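Local atomic coordinates of phosphoacetylglucosamine mutase (Aspergillus lentulus, PDB entry 5O9X), a protein that interconverts the 6-phosphate and 1-phosphate forms of N-acetylglucosamine, acting as a phosphoacetylglucosamine mutase of the phosphohexomutase family. Residues 51-56 against 90-95; 170-175 against 181-186; 201-206 against 234-239; 345-350 against 451-456. The protein carries 1 engineered substitution. One frame throughout, in Å; residues are numbered along the deposited sequence.

How the contacts relate
Contacts 1, 3 and 4 are largely buried, whereas contact 2 is only partly so and brings in bridging waters. Contact 1 joins two helices of domain I through an indole under an arginine. Contact 2, about 21 Å away between centres, also sets an arginine on an aromatic ring, but there the guanidinium lies flat on a tyrosine, near where the chain passes from domain I to domain II. Helix 188-202, which follows helix 164-176 in the chain, ends in contact 3, a small methionine-threonine meeting of two connections. Contact 4 packs a domain III helix against the connection that leads to strand 458-463 and pairs two tyrosines obliquely. Nowhere do two of the four contacts touch.

Contact 1 (51-56 against 90-95); sequences TLRSKK and AEWEAY
Arg53 lies across one face of the Trp92 indole, and this cation-pi contact joins helix 40-56 to helix 91-101 in the alpha/beta/alpha domain I of the phosphohexomutase fold. The segment axes approach to 12.1 Å and run at 139° to each other, a distance spanned chiefly by the indole. CG of Arg53 stands anti to the backbone N (chi1 -178°) and the chain then bends at its second torsion, which lays its middle over the tryptophan. CD of Arg53 sits almost exactly above the centre of the six-membered ring, 3.5 Å from its centroid, as a CH-pi contact. The guanidinium goes on to the five-membered ring, with Arg53 CZ 4.0 Å from that centroid. It is not stacked flat: its plane is inclined 48° to the indole, so one branch dips toward the ring. The other face is met near its rim by the edge of the Tyr95 ring, so both faces of the indole have a neighbour. Leu52 O approaches the indole near its plane, at CH2, while Lys56 brings CB to Trp92 CZ2 at 3.9 Å before its chain leads away to bond Ile118 O with NZ. Asp82 forms a salt bridge with Arg53 NE and thereby ties the guanidinium to a second partner beyond the indole. The branch that dips is NH1: it comes to 3.1 Å from Trp92 NE1, but since both nitrogens are donors the approach is one of cation over ring face and not a hydrogen bond.

Contact 2 (170-175 against 181-186); sequences VVRCKN and YEYGEP
With CG anti to the backbone N (chi1 -170°) and the chain extended as far as NE, Arg172 reaches straight out from helix 164-176 over the ring of Tyr183, whose own chi1 of -162° turns it toward the helix. The two side chains cross at about a right angle, yet their flat groups are nearly parallel: guanidinium and ring planes differ by 4°, with centres 4.2 Å apart. The stack is offset. Arg172 CD occupies the middle of the ring face, 3.5 Å from the centroid, and the charged group is displaced toward CD1 and CE1. A water fixes the guanidinium further, accepting from Arg172 NE at 2.9 Å and donating to Tyr181 O. Cys173 SG meets the same ring at its edge, 5.3 Å from the centroid, a sulfur-aromatic contact, while Cys173 CB packs on Pro186 CB at 3.6 Å. Lys174 CG presses on the same Pro186 CB (3.5 Å), roughly at right angles to the cysteine contact, and a second water links Lys174 NZ to Pro186 O. A third water accepts a weak bond from Tyr183 N and donates to Cys173 O and Gly184 O, so polar backbone groups are joined through solvent. Lys194 makes a further cation-pi contact with Tyr183. The loop after helix 164-176 folds back along that helix, near the passage from domain I to domain II of the phosphohexomutase fold.

Contact 3 (201-206 against 234-239); sequences RVMRGV and EDTGLD
Met203 and Thr236 bring two irregular connections together, their CA atoms 6.7 Å apart, where helix 188-202 gives way to a type II beta turn from Met203 to Val206. The turn is closed by the bond from Val206 N to Met203 O at 3.1 Å, and Gly205 takes its third position with a positive phi of 95°. Met203, the first residue of the turn, aims its side chain at segment 234-239. CG lies beside the backbone N and anti to the carbonyl carbon (chi1 -69°), and further bends at chi2 and chi3 curl the thioether so that its methyl carries the closest approach: Met203 CE is 3.7 Å from Thr236 O. Nearer the backbone, Met203 CB faces the methyl of Thr236, with CG2 at 4.2 Å. Together these make a small van der Waals interface of 114 Å², to which Val206 adds only a loose edge. Both segments belong to domain II of the phosphohexomutase fold, and the second leads from helix 221-231 into strand 240-243 at the margin of a five-stranded mixed sheet. Thr236 has its backbone locally set by an ST turn: its OG1 accepts from Leu238 N at 3.2 Å, with an N-H...O angle of 164°. OG1 thus faces its own segment as an acceptor, while CG2 is turned to Met203. Thr236 also shares a backbone hydrogen bond with Val208, just beyond the turn. Met203 also touches Ala437 and Ala440 of helix 428-442, and Thr236 touches Phe199 of helix 188-202.

Contact 4 (345-350 against 451-456); sequences TEYIEK and ATYTDL
Tyr347 and Tyr453 meet with their rings oblique, planes at 42° and centroids 5.2 Å apart, which is neither a stack nor a T-shaped pair. A chi1 of 179° swings the Tyr347 ring out past its carbonyl carbon, toward segment 451-456, to lie against Thr452 and Tyr453. Tyr453 uses the less common position between the backbone N and the carbonyl carbon (chi1 63°), on an extended backbone, and its side chain crosses that of Tyr347 at about a right angle. The touching atom sits over one face of the Tyr347 ring, toward the rim: Tyr453 CD2 lies 3.5 Å from Tyr347 CG. Further out along the Tyr347 ring, Thr452 takes over. Its carbonyl O comes to 3.3 Å from Tyr347 CE1, obliquely to the ring, and its CB lies 3.8 Å from Tyr347 OH. Thr452 directs OG1 to Trp449 O and leaves carbon for the tyrosine. Aromatic and aliphatic carbon make up most of the interface, apart from the Thr452 carbonyl. Tyr453 is also engaged by Arg308, which makes a cation-pi contact with its ring and a hydrogen bond to its carbonyl O. Both tyrosines touch Thr311 of helix 306-324, which places the contact beside that helix and helix 342-350 in domain III, where the connection from helix 446-451 passes on its way to strand 458-463.

Contact 1 (51-56 against 90-95)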
loop_
_atom_site.group_PDB
_atom_site.type_symbol
_atom_site.label_atom_id
_atom_site.label_comp_id
_atom_site.label_asym_id
_atom_site.label_seq_id
_atom_site.Cartn_x
_atom_site.Cartn_y
_atom_site.Cartn_z
ATOM N N THR A 51 12.689 15.880 -10.667
ATOM C CA THR A 51 13.382 17.213 -10.631
ATOM C C THR A 51 12.313 18.347 -10.832
ATOM O O THR A 51 12.227 19.286 -10.037
ATOM C CB THR A 51 14.458 17.349 -11.731
ATOM O OG1 THR A 51 15.513 16.405 -11.533
ATOM C CG2 THR A 51 15.109 18.773 -11.703
ATOM N N LEU A 52 11.471 18.188 -11.856
ATOM C CA LEU A 52 10.420 19.159 -12.128
ATOM C C LEU A 52 9.445 19.286 -10.984
ATOM O O LEU A 52 8.978 20.415 -10.686
ATOM C CB LEU A 52 9.663 18.823 -13.426
ATOM C CG LEU A 52 10.513 18.943 -14.716
ATOM C CD1 LEU A 52 9.628 18.694 -15.923
ATOM C CD2 LEU A 52 11.214 20.308 -14.877
ATOM N N ARG A 53 9.126 18.162 -10.328
ATOM C CA ARG A 53 8.147 18.191 -9.255
ATOM C C ARG A 53 8.698 18.958 -8.107
ATOM O O ARG A 53 7.998 19.796 -7.511
ATOM C CB ARG A 53 7.697 16.751 -8.777
ATOM C CG ARG A 53 6.634 16.751 -7.676
ATOM C CD ARG A 53 5.347 17.371 -8.180
ATOM N NE ARG A 53 4.256 17.224 -7.243
ATOM C CZ ARG A 53 3.188 17.988 -7.205
ATOM N NH1 ARG A 53 3.092 19.068 -8.017
ATOM N NH2 ARG A 53 2.238 17.684 -6.344
ATOM N N SER A 54 9.949 18.667 -7.777
ATOM C CA SER A 54 10.561 19.298 -6.621
ATOM C C SER A 54 10.643 20.812 -6.859
ATOM O O SER A 54 10.272 21.595 -5.963
ATOM C CB SER A 54 11.973 18.759 -6.431
ATOM O OG SER A 54 12.549 19.367 -5.306
ATOM N N LYS A 55 11.173 21.191 -8.042
ATOM C CA LYS A 55 11.243 22.634 -8.457
ATOM C C LYS A 55 9.876 23.354 -8.362
ATOM O O LYS A 55 9.791 24.433 -7.720
ATOM C CB LYS A 55 11.887 22.759 -9.858
ATOM C CG LYS A 55 13.391 22.553 -9.890
ATOM C CD LYS A 55 13.889 22.678 -11.342
ATOM C CE LYS A 55 15.346 22.356 -11.527
ATOM N NZ LYS A 55 16.260 23.447 -11.044
ATOM N N LYS A 56 8.808 22.714 -8.878
ATOM C CA LYS A 56 7.446 23.270 -8.814
ATOM C C LYS A 56 7.009 23.473 -7.379
ATOM O O LYS A 56 6.300 24.459 -7.097
ATOM C CB LYS A 56 6.397 22.400 -9.535
ATOM C CG LYS A 56 4.982 22.978 -9.594
ATOM C CD LYS A 56 4.921 24.345 -10.337
ATOM C CE LYS A 56 3.469 24.781 -10.573
ATOM N NZ LYS A 56 3.465 26.100 -11.270
ATOM N N ALA A 90 -2.289 13.105 -8.746
ATOM C CA ALA A 90 -2.816 12.444 -9.987
ATOM C C ALA A 90 -2.545 13.130 -11.357
ATOM O O ALA A 90 -2.237 12.459 -12.345
ATOM C CB ALA A 90 -4.294 12.184 -9.821
ATOM N N GLU A 91 -2.627 14.472 -11.420
ATOM C CA GLU A 91 -2.451 15.236 -12.678
ATOM C C GLU A 91 -1.020 15.038 -13.262
ATOM O O GLU A 91 -0.751 15.143 -14.468
ATOM C CB GLU A 91 -2.786 16.710 -12.353
ATOM C CG GLU A 91 -2.520 17.757 -13.443
ATOM C CD GLU A 91 -3.780 18.251 -14.195
ATOM O OE1 GLU A 91 -4.917 18.085 -13.677
ATOM O OE2 GLU A 91 -3.637 18.827 -15.315
ATOM N N TRP A 92 -0.086 14.741 -12.369
ATOM C CA TRP A 92 1.288 14.570 -12.727
ATOM C C TRP A 92 1.602 13.174 -13.254
ATOM O O TRP A 92 2.658 12.975 -13.864
ATOM C CB TRP A 92 2.159 14.905 -11.514
ATOM C CG TRP A 92 2.401 16.405 -11.328
ATOM C CD1 TRP A 92 1.480 17.403 -10.951
ATOM C CD2 TRP A 92 3.653 17.068 -11.475
ATOM N NE1 TRP A 92 2.117 18.650 -10.934
ATOM C CE2 TRP A 92 3.440 18.469 -11.215
ATOM C CE3 TRP A 92 4.936 16.635 -11.832
ATOM C CZ2 TRP A 92 4.488 19.403 -11.250
ATOM C CZ3 TRP A 92 5.966 17.572 -11.872
ATOM C CH2 TRP A 92 5.726 18.939 -11.596
ATOM N N GLU A 93 0.673 12.218 -13.127
ATOM C CA GLU A 93 0.907 10.899 -13.769
ATOM C C GLU A 93 0.967 11.062 -15.306
ATOM O O GLU A 93 1.809 10.427 -15.948
ATOM C CB GLU A 93 -0.159 9.874 -13.362
ATOM C CG GLU A 93 -0.328 9.762 -11.841
ATOM C CD GLU A 93 -1.442 8.830 -11.454
ATOM O OE1 GLU A 93 -2.243 8.445 -12.350
ATOM O OE2 GLU A 93 -1.472 8.449 -10.272
ATOM N N ALA A 94 0.094 11.921 -15.886
ATOM C CA ALA A 94 0.201 12.246 -17.330
ATOM C C ALA A 94 1.536 12.820 -17.750
ATOM O O ALA A 94 2.035 12.490 -18.846
ATOM C CB ALA A 94 -0.919 13.193 -17.810
ATOM N N TYR A 95 2.090 13.721 -16.955
ATOM C CA TYR A 95 3.410 14.249 -17.285
ATOM C C TYR A 95 4.472 13.117 -17.263
ATOM O O TYR A 95 5.349 13.044 -18.144
ATOM C CB TYR A 95 3.826 15.307 -16.293
ATOM C CG TYR A 95 2.850 16.449 -16.110
ATOM C CD1 TYR A 95 2.119 16.978 -17.205
ATOM C CD2 TYR A 95 2.715 17.061 -14.861
ATOM C CE1 TYR A 95 1.235 18.041 -17.031
ATOM C CE2 TYR A 95 1.848 18.141 -14.679
ATOM C CZ TYR A 95 1.124 18.634 -15.765
ATOM O OH TYR A 95 0.249 19.670 -15.557
#

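Contact 2 (170-175 against 181-186)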
loop_
_atom_site.group_PDB
_atom_site.type_symbol
_atom_site.label_atom_id
_atom_site.label_comp_id
_atom_site.label_asym_id
_atom_site.label_seq_id
_atom_site.Cartn_x
_atom_site.Cartn_y
_atom_site.Cartn_z
ATOM N N VAL A 170 10.773 9.085 5.391
ATOM C CA VAL A 170 11.971 9.941 5.207
ATOM C C VAL A 170 11.595 11.247 4.470
ATOM O O VAL A 170 12.042 12.322 4.875
ATOM C CB VAL A 170 13.116 9.229 4.444
ATOM C CG1 VAL A 170 14.249 10.195 4.069
ATOM C CG2 VAL A 170 13.697 8.125 5.314
ATOM N N VAL A 171 10.832 11.130 3.386
ATOM C CA VAL A 171 10.339 12.293 2.612
ATOM C C VAL A 171 9.578 13.296 3.541
ATOM O O VAL A 171 9.951 14.470 3.584
ATOM C CB VAL A 171 9.431 11.884 1.429
ATOM C CG1 VAL A 171 8.891 13.183 0.743
ATOM C CG2 VAL A 171 10.280 11.034 0.406
ATOM N N ARG A 172 8.537 12.819 4.225
ATOM C CA ARG A 172 7.775 13.620 5.211
ATOM C C ARG A 172 8.718 14.239 6.268
ATOM O O ARG A 172 8.691 15.474 6.485
ATOM C CB ARG A 172 6.635 12.848 5.822
ATOM C CG ARG A 172 5.743 13.741 6.633
ATOM C CD ARG A 172 4.582 12.954 7.126
ATOM N NE ARG A 172 3.591 13.770 7.829
ATOM C CZ ARG A 172 2.344 13.346 8.060
ATOM N NH1 ARG A 172 1.968 12.141 7.653
ATOM N NH2 ARG A 172 1.461 14.115 8.681
ATOM N N CYS A 173 9.592 13.442 6.864
ATOM C CA CYS A 173 10.546 14.007 7.835
ATOM C C CYS A 173 11.387 15.142 7.277
ATOM O O CYS A 173 11.499 16.205 7.933
ATOM C CB CYS A 173 11.510 12.951 8.428
ATOM S SG CYS A 173 10.596 11.846 9.512
ATOM N N LYS A 174 12.004 14.950 6.110
ATOM C CA LYS A 174 12.917 15.989 5.622
ATOM C C LYS A 174 12.109 17.298 5.274
ATOM O O LYS A 174 12.640 18.419 5.312
ATOM C CB LYS A 174 13.694 15.518 4.396
ATOM C CG LYS A 174 14.605 14.330 4.597
ATOM C CD LYS A 174 15.395 14.079 3.345
ATOM C CE LYS A 174 16.560 15.062 3.247
ATOM N NZ LYS A 174 17.547 14.932 4.342
ATOM N N ASN A 175 10.844 17.151 4.900
ATOM C CA ASN A 175 10.073 18.341 4.533
ATOM C C ASN A 175 9.429 19.040 5.741
ATOM O O ASN A 175 8.816 20.087 5.579
ATOM C CB ASN A 175 9.032 18.017 3.474
ATOM C CG ASN A 175 9.662 17.754 2.110
ATOM O OD1 ASN A 175 9.288 16.789 1.435
ATOM N ND2 ASN A 175 10.611 18.566 1.717
ATOM N N TYR A 181 5.272 20.964 12.504
ATOM C CA TYR A 181 4.734 19.736 11.869
ATOM C C TYR A 181 5.694 18.526 11.920
ATOM O O TYR A 181 5.298 17.402 11.560
ATOM C CB TYR A 181 4.372 20.010 10.398
ATOM C CG TYR A 181 3.179 20.905 10.202
ATOM C CD1 TYR A 181 1.873 20.391 10.297
ATOM C CD2 TYR A 181 3.345 22.266 9.897
ATOM C CE1 TYR A 181 0.765 21.209 10.115
ATOM C CE2 TYR A 181 2.240 23.093 9.709
ATOM C CZ TYR A 181 0.955 22.557 9.821
ATOM O OH TYR A 181 -0.143 23.358 9.637
ATOM N N GLU A 182 6.941 18.800 12.317
ATOM C CA GLU A 182 8.031 17.842 12.488
ATOM C C GLU A 182 7.639 16.390 12.739
ATOM O O GLU A 182 7.130 16.043 13.804
ATOM C CB GLU A 182 8.970 18.300 13.593
ATOM C CG GLU A 182 10.299 17.625 13.458
ATOM C CD GLU A 182 11.362 18.159 14.385
ATOM O OE1 GLU A 182 12.017 19.150 14.033
ATOM O OE2 GLU A 182 11.585 17.529 15.433
ATOM N N TYR A 183 7.905 15.533 11.756
ATOM C CA TYR A 183 7.407 14.156 11.812
ATOM C C TYR A 183 8.395 13.179 12.494
ATOM O O TYR A 183 7.999 12.095 12.928
ATOM C CB TYR A 183 7.110 13.712 10.381
ATOM C CG TYR A 183 6.220 12.511 10.258
ATOM C CD1 TYR A 183 4.912 12.531 10.762
ATOM C CD2 TYR A 183 6.670 11.337 9.604
ATOM C CE1 TYR A 183 4.080 11.413 10.685
ATOM C CE2 TYR A 183 5.824 10.236 9.486
ATOM C CZ TYR A 183 4.541 10.269 10.025
ATOM O OH TYR A 183 3.700 9.165 9.924
ATOM N N GLY A 184 9.680 13.538 12.519
ATOM C CA GLY A 184 10.724 12.670 13.069
ATOM C C GLY A 184 12.071 13.030 12.485
ATOM O O GLY A 184 12.147 13.931 11.597
ATOM N N GLU A 185 13.113 12.320 12.939
ATOM C CA GLU A 185 14.434 12.366 12.321
ATOM C C GLU A 185 14.406 11.573 10.998
ATOM O O GLU A 185 13.905 10.448 10.984
ATOM C CB GLU A 185 15.493 11.698 13.237
ATOM C CG GLU A 185 15.895 12.406 14.548
ATOM C CD GLU A 185 16.161 13.911 14.399
ATOM O OE1 GLU A 185 17.045 14.289 13.585
ATOM O OE2 GLU A 185 15.441 14.695 15.093
ATOM N N PRO A 186 14.994 12.119 9.911
ATOM C CA PRO A 186 14.824 11.547 8.540
ATOM C C PRO A 186 15.812 10.449 8.224
ATOM O O PRO A 186 16.503 10.477 7.212
ATOM C CB PRO A 186 15.044 12.761 7.654
ATOM C CG PRO A 186 16.064 13.595 8.427
ATOM C CD PRO A 186 15.844 13.338 9.892
HETATM O O HOH W 1 4.055 16.061 9.504
HETATM O O HOH W 2 10.761 15.937 10.750
HETATM O O HOH W 3 17.945 12.213 5.235
#

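Contact 3 (201-206 against 234-239)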
loop_
_atom_site.group_PDB
_atom_site.type_symbol
_atom_site.label_atom_id
_atom_site.label_comp_id
_atom_site.label_asym_id
_atom_site.label_seq_id
_atom_site.Cartn_x
_atom_site.Cartn_y
_atom_site.Cartn_z
ATOM N N ARG A 201 3.828 3.719 24.258
ATOM C CA ARG A 201 2.725 4.485 24.810
ATOM C C ARG A 201 1.378 3.775 24.584
ATOM O O ARG A 201 0.578 3.669 25.499
ATOM C CB ARG A 201 2.599 5.874 24.160
ATOM C CG ARG A 201 3.588 6.912 24.738
ATOM C CD ARG A 201 3.739 8.076 23.756
ATOM N NE ARG A 201 2.515 8.900 23.722
ATOM C CZ ARG A 201 2.134 9.622 22.659
ATOM N NH1 ARG A 201 2.842 9.554 21.514
ATOM N NH2 ARG A 201 1.038 10.409 22.708
ATOM N N VAL A 202 1.108 3.336 23.356
ATOM C CA VAL A 202 -0.154 2.626 23.109
ATOM C C VAL A 202 -0.252 1.384 23.998
ATOM O O VAL A 202 -1.360 1.058 24.386
ATOM C CB VAL A 202 -0.462 2.250 21.634
ATOM C CG1 VAL A 202 -0.294 3.400 20.658
ATOM C CG2 VAL A 202 0.326 1.085 21.151
ATOM N N MET A 203 0.852 0.723 24.348
ATOM C CA MET A 203 0.781 -0.519 25.078
ATOM C C MET A 203 0.641 -0.318 26.609
ATOM O O MET A 203 0.622 -1.294 27.330
ATOM C CB MET A 203 1.957 -1.466 24.804
ATOM C CG MET A 203 1.943 -2.048 23.338
ATOM S SD MET A 203 0.463 -3.113 23.172
ATOM C CE MET A 203 0.839 -4.549 24.197
ATOM N N ARG A 204 0.656 0.920 27.092
ATOM C CA ARG A 204 0.725 1.148 28.579
ATOM C C ARG A 204 -0.429 0.351 29.241
ATOM O O ARG A 204 -1.615 0.496 28.864
ATOM C CB ARG A 204 0.656 2.634 28.950
ATOM C CG ARG A 204 0.613 2.869 30.479
ATOM C CD ARG A 204 0.018 4.237 30.873
ATOM N NE ARG A 204 0.652 5.320 30.110
ATOM C CZ ARG A 204 1.827 5.877 30.406
ATOM N NH1 ARG A 204 2.527 5.477 31.476
ATOM N NH2 ARG A 204 2.305 6.834 29.614
ATOM N N GLY A 205 -0.031 -0.582 30.103
ATOM C CA GLY A 205 -0.984 -1.235 30.971
ATOM C C GLY A 205 -1.527 -2.543 30.449
ATOM O O GLY A 205 -2.316 -3.168 31.146
ATOM N N VAL A 206 -1.131 -2.982 29.238
ATOM C CA VAL A 206 -1.638 -4.287 28.725
ATOM C C VAL A 206 -0.457 -5.086 28.197
ATOM O O VAL A 206 0.624 -4.550 28.036
ATOM C CB VAL A 206 -2.719 -4.048 27.580
ATOM C CG1 VAL A 206 -3.873 -3.140 28.074
ATOM C CG2 VAL A 206 -2.092 -3.369 26.360
ATOM N N GLU A 234 10.421 -3.449 26.275
ATOM C CA GLU A 234 10.842 -4.804 26.716
ATOM C C GLU A 234 9.784 -5.757 27.342
ATOM O O GLU A 234 9.923 -7.031 27.244
ATOM C CB GLU A 234 12.057 -4.661 27.685
ATOM C CG GLU A 234 12.984 -5.880 27.724
ATOM C CD GLU A 234 13.942 -5.981 26.537
ATOM O OE1 GLU A 234 15.149 -6.290 26.740
ATOM O OE2 GLU A 234 13.487 -5.768 25.396
ATOM N N ASP A 235 8.786 -5.160 28.019
ATOM C CA ASP A 235 7.774 -5.930 28.781
ATOM C C ASP A 235 6.361 -5.743 28.195
ATOM O O ASP A 235 5.407 -5.402 28.900
ATOM C CB ASP A 235 7.841 -5.565 30.272
ATOM C CG ASP A 235 7.967 -4.066 30.509
ATOM O OD1 ASP A 235 9.044 -3.598 30.961
ATOM O OD2 ASP A 235 6.989 -3.353 30.243
ATOM N N THR A 236 6.234 -5.894 26.873
ATOM C CA THR A 236 4.915 -5.677 26.241
ATOM C C THR A 236 4.326 -7.024 25.968
ATOM O O THR A 236 3.169 -7.113 25.529
ATOM C CB THR A 236 5.014 -4.950 24.860
ATOM O OG1 THR A 236 5.796 -5.789 24.010
ATOM C CG2 THR A 236 5.614 -3.540 24.947
ATOM N N GLY A 237 5.098 -8.094 26.176
ATOM C CA GLY A 237 4.635 -9.458 25.862
ATOM C C GLY A 237 4.817 -9.835 24.366
ATOM O O GLY A 237 4.619 -10.973 23.992
ATOM N N LEU A 238 5.185 -8.892 23.512
ATOM C CA LEU A 238 5.290 -9.184 22.083
ATOM C C LEU A 238 6.548 -10.041 21.865
ATOM O O LEU A 238 7.661 -9.650 22.212
ATOM C CB LEU A 238 5.371 -7.897 21.300
ATOM C CG LEU A 238 5.436 -8.077 19.779
ATOM C CD1 LEU A 238 4.158 -8.726 19.298
ATOM C CD2 LEU A 238 5.562 -6.713 19.125
ATOM N N ASP A 239 6.347 -11.160 21.212
ATOM C CA ASP A 239 7.316 -12.148 20.941
ATOM C C ASP A 239 7.256 -12.466 19.405
ATOM O O ASP A 239 6.512 -13.347 18.996
ATOM C CB ASP A 239 6.801 -13.354 21.731
ATOM C CG ASP A 239 7.727 -14.578 21.680
ATOM O OD1 ASP A 239 8.899 -14.441 21.234
ATOM O OD2 ASP A 239 7.243 -15.688 22.100
#

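Contact 4 (345-350 against 451-456)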
loop_
_atom_site.group_PDB
_atom_site.type_symbol
_atom_site.label_atom_id
_atom_site.label_comp_id
_atom_site.label_asym_id
_atom_site.label_seq_id
_atom_site.Cartn_x
_atom_site.Cartn_y
_atom_site.Cartn_z
ATOM N N THR A 345 -18.413 -5.572 4.564
ATOM C CA THR A 345 -19.259 -4.410 4.314
ATOM C C THR A 345 -20.535 -4.426 5.208
ATOM O O THR A 345 -20.931 -3.393 5.740
ATOM C CB THR A 345 -19.599 -4.329 2.810
ATOM O OG1 THR A 345 -18.359 -4.436 2.008
ATOM C CG2 THR A 345 -20.391 -3.004 2.443
ATOM N N GLU A 346 -21.160 -5.588 5.288
ATOM C CA GLU A 346 -22.360 -5.814 6.036
ATOM C C GLU A 346 -22.083 -5.570 7.544
ATOM O O GLU A 346 -22.886 -4.949 8.237
ATOM C CB GLU A 346 -22.814 -7.274 5.776
ATOM C CG GLU A 346 -24.022 -7.678 6.657
ATOM C CD GLU A 346 -24.460 -9.154 6.518
ATOM O OE1 GLU A 346 -23.631 -10.161 6.663
ATOM O OE2 GLU A 346 -25.689 -9.292 6.262
ATOM N N TYR A 347 -20.947 -6.080 8.030
ATOM C CA TYR A 347 -20.491 -5.866 9.412
ATOM C C TYR A 347 -20.327 -4.403 9.705
ATOM O O TYR A 347 -20.759 -3.923 10.772
ATOM C CB TYR A 347 -19.211 -6.656 9.685
ATOM C CG TYR A 347 -18.611 -6.497 11.111
ATOM C CD1 TYR A 347 -19.118 -7.232 12.213
ATOM C CD2 TYR A 347 -17.519 -5.670 11.340
ATOM C CE1 TYR A 347 -18.576 -7.084 13.509
ATOM C CE2 TYR A 347 -16.920 -5.574 12.621
ATOM C CZ TYR A 347 -17.492 -6.260 13.683
ATOM O OH TYR A 347 -16.904 -6.118 14.929
ATOM N N ILE A 348 -19.765 -3.671 8.767
ATOM C CA ILE A 348 -19.475 -2.244 9.007
ATOM C C ILE A 348 -20.825 -1.508 9.116
ATOM O O ILE A 348 -21.024 -0.627 10.001
ATOM C CB ILE A 348 -18.625 -1.629 7.867
ATOM C CG1 ILE A 348 -17.155 -2.231 7.854
ATOM C CG2 ILE A 348 -18.596 -0.106 7.960
ATOM C CD1 ILE A 348 -16.371 -1.892 6.569
ATOM N N GLU A 349 -21.753 -1.928 8.269
ATOM C CA GLU A 349 -23.061 -1.290 8.223
ATOM C C GLU A 349 -23.927 -1.674 9.452
ATOM O O GLU A 349 -24.474 -0.815 10.061
ATOM C CB GLU A 349 -23.796 -1.633 6.917
ATOM C CG GLU A 349 -25.085 -0.797 6.717
ATOM C CD GLU A 349 -26.230 -1.496 5.941
ATOM O OE1 GLU A 349 -26.061 -2.618 5.392
ATOM O OE2 GLU A 349 -27.336 -0.903 5.878
ATOM N N LYS A 350 -24.031 -2.943 9.800
ATOM C CA LYS A 350 -25.078 -3.411 10.734
ATOM C C LYS A 350 -24.593 -3.601 12.153
ATOM O O LYS A 350 -25.408 -3.515 13.101
ATOM C CB LYS A 350 -25.722 -4.717 10.272
ATOM C CG LYS A 350 -26.368 -4.640 8.908
ATOM C CD LYS A 350 -26.948 -6.036 8.634
ATOM C CE LYS A 350 -27.775 -6.061 7.343
ATOM N NZ LYS A 350 -28.170 -7.485 7.052
ATOM N N ALA A 451 -14.345 -14.352 14.773
ATOM C CA ALA A 451 -15.759 -14.504 15.060
ATOM C C ALA A 451 -16.568 -13.220 14.884
ATOM O O ALA A 451 -17.810 -13.290 14.779
ATOM C CB ALA A 451 -15.940 -15.146 16.490
ATOM N N THR A 452 -15.920 -12.059 14.716
ATOM C CA THR A 452 -16.634 -10.816 14.445
ATOM C C THR A 452 -17.675 -10.931 13.314
ATOM O O THR A 452 -18.781 -10.398 13.423
ATOM C CB THR A 452 -15.699 -9.621 14.154
ATOM O OG1 THR A 452 -14.761 -9.936 13.083
ATOM C CG2 THR A 452 -14.831 -9.255 15.415
ATOM N N TYR A 453 -17.289 -11.556 12.194
ATOM C CA TYR A 453 -18.204 -11.808 11.080
ATOM C C TYR A 453 -17.612 -12.992 10.293
ATOM O O TYR A 453 -16.446 -13.346 10.470
ATOM C CB TYR A 453 -18.427 -10.556 10.224
ATOM C CG TYR A 453 -17.146 -10.035 9.514
ATOM C CD1 TYR A 453 -16.694 -10.612 8.285
ATOM C CD2 TYR A 453 -16.396 -8.963 10.084
ATOM C CE1 TYR A 453 -15.516 -10.121 7.628
ATOM C CE2 TYR A 453 -15.241 -8.467 9.450
ATOM C CZ TYR A 453 -14.834 -9.019 8.232
ATOM O OH TYR A 453 -13.735 -8.473 7.690
ATOM N N THR A 454 -18.417 -13.649 9.470
ATOM C CA THR A 454 -17.905 -14.751 8.651
ATOM C C THR A 454 -17.820 -14.316 7.201
ATOM O O THR A 454 -18.843 -13.910 6.610
ATOM C CB THR A 454 -18.773 -16.007 8.828
ATOM O OG1 THR A 454 -18.775 -16.390 10.227
ATOM C CG2 THR A 454 -18.210 -17.217 8.021
ATOM N N ASP A 455 -16.613 -14.405 6.631
ATOM C CA ASP A 455 -16.431 -14.050 5.216
ATOM C C ASP A 455 -17.288 -14.946 4.316
ATOM O O ASP A 455 -17.397 -16.132 4.538
ATOM C CB ASP A 455 -14.925 -14.275 4.838
ATOM C CG ASP A 455 -14.025 -13.116 5.308
ATOM O OD1 ASP A 455 -14.394 -11.961 5.050
ATOM O OD2 ASP A 455 -12.938 -13.344 5.914
ATOM N N LEU A 456 -17.915 -14.370 3.323
ATOM C CA LEU A 456 -18.455 -15.203 2.200
ATOM C C LEU A 456 -17.298 -15.921 1.502
ATOM O O LEU A 456 -16.267 -15.314 1.263
ATOM C CB LEU A 456 -19.151 -14.292 1.174
ATOM C CG LEU A 456 -20.388 -13.584 1.750
ATOM C CD1 LEU A 456 -20.913 -12.585 0.695
ATOM C CD2 LEU A 456 -21.495 -14.576 2.086
#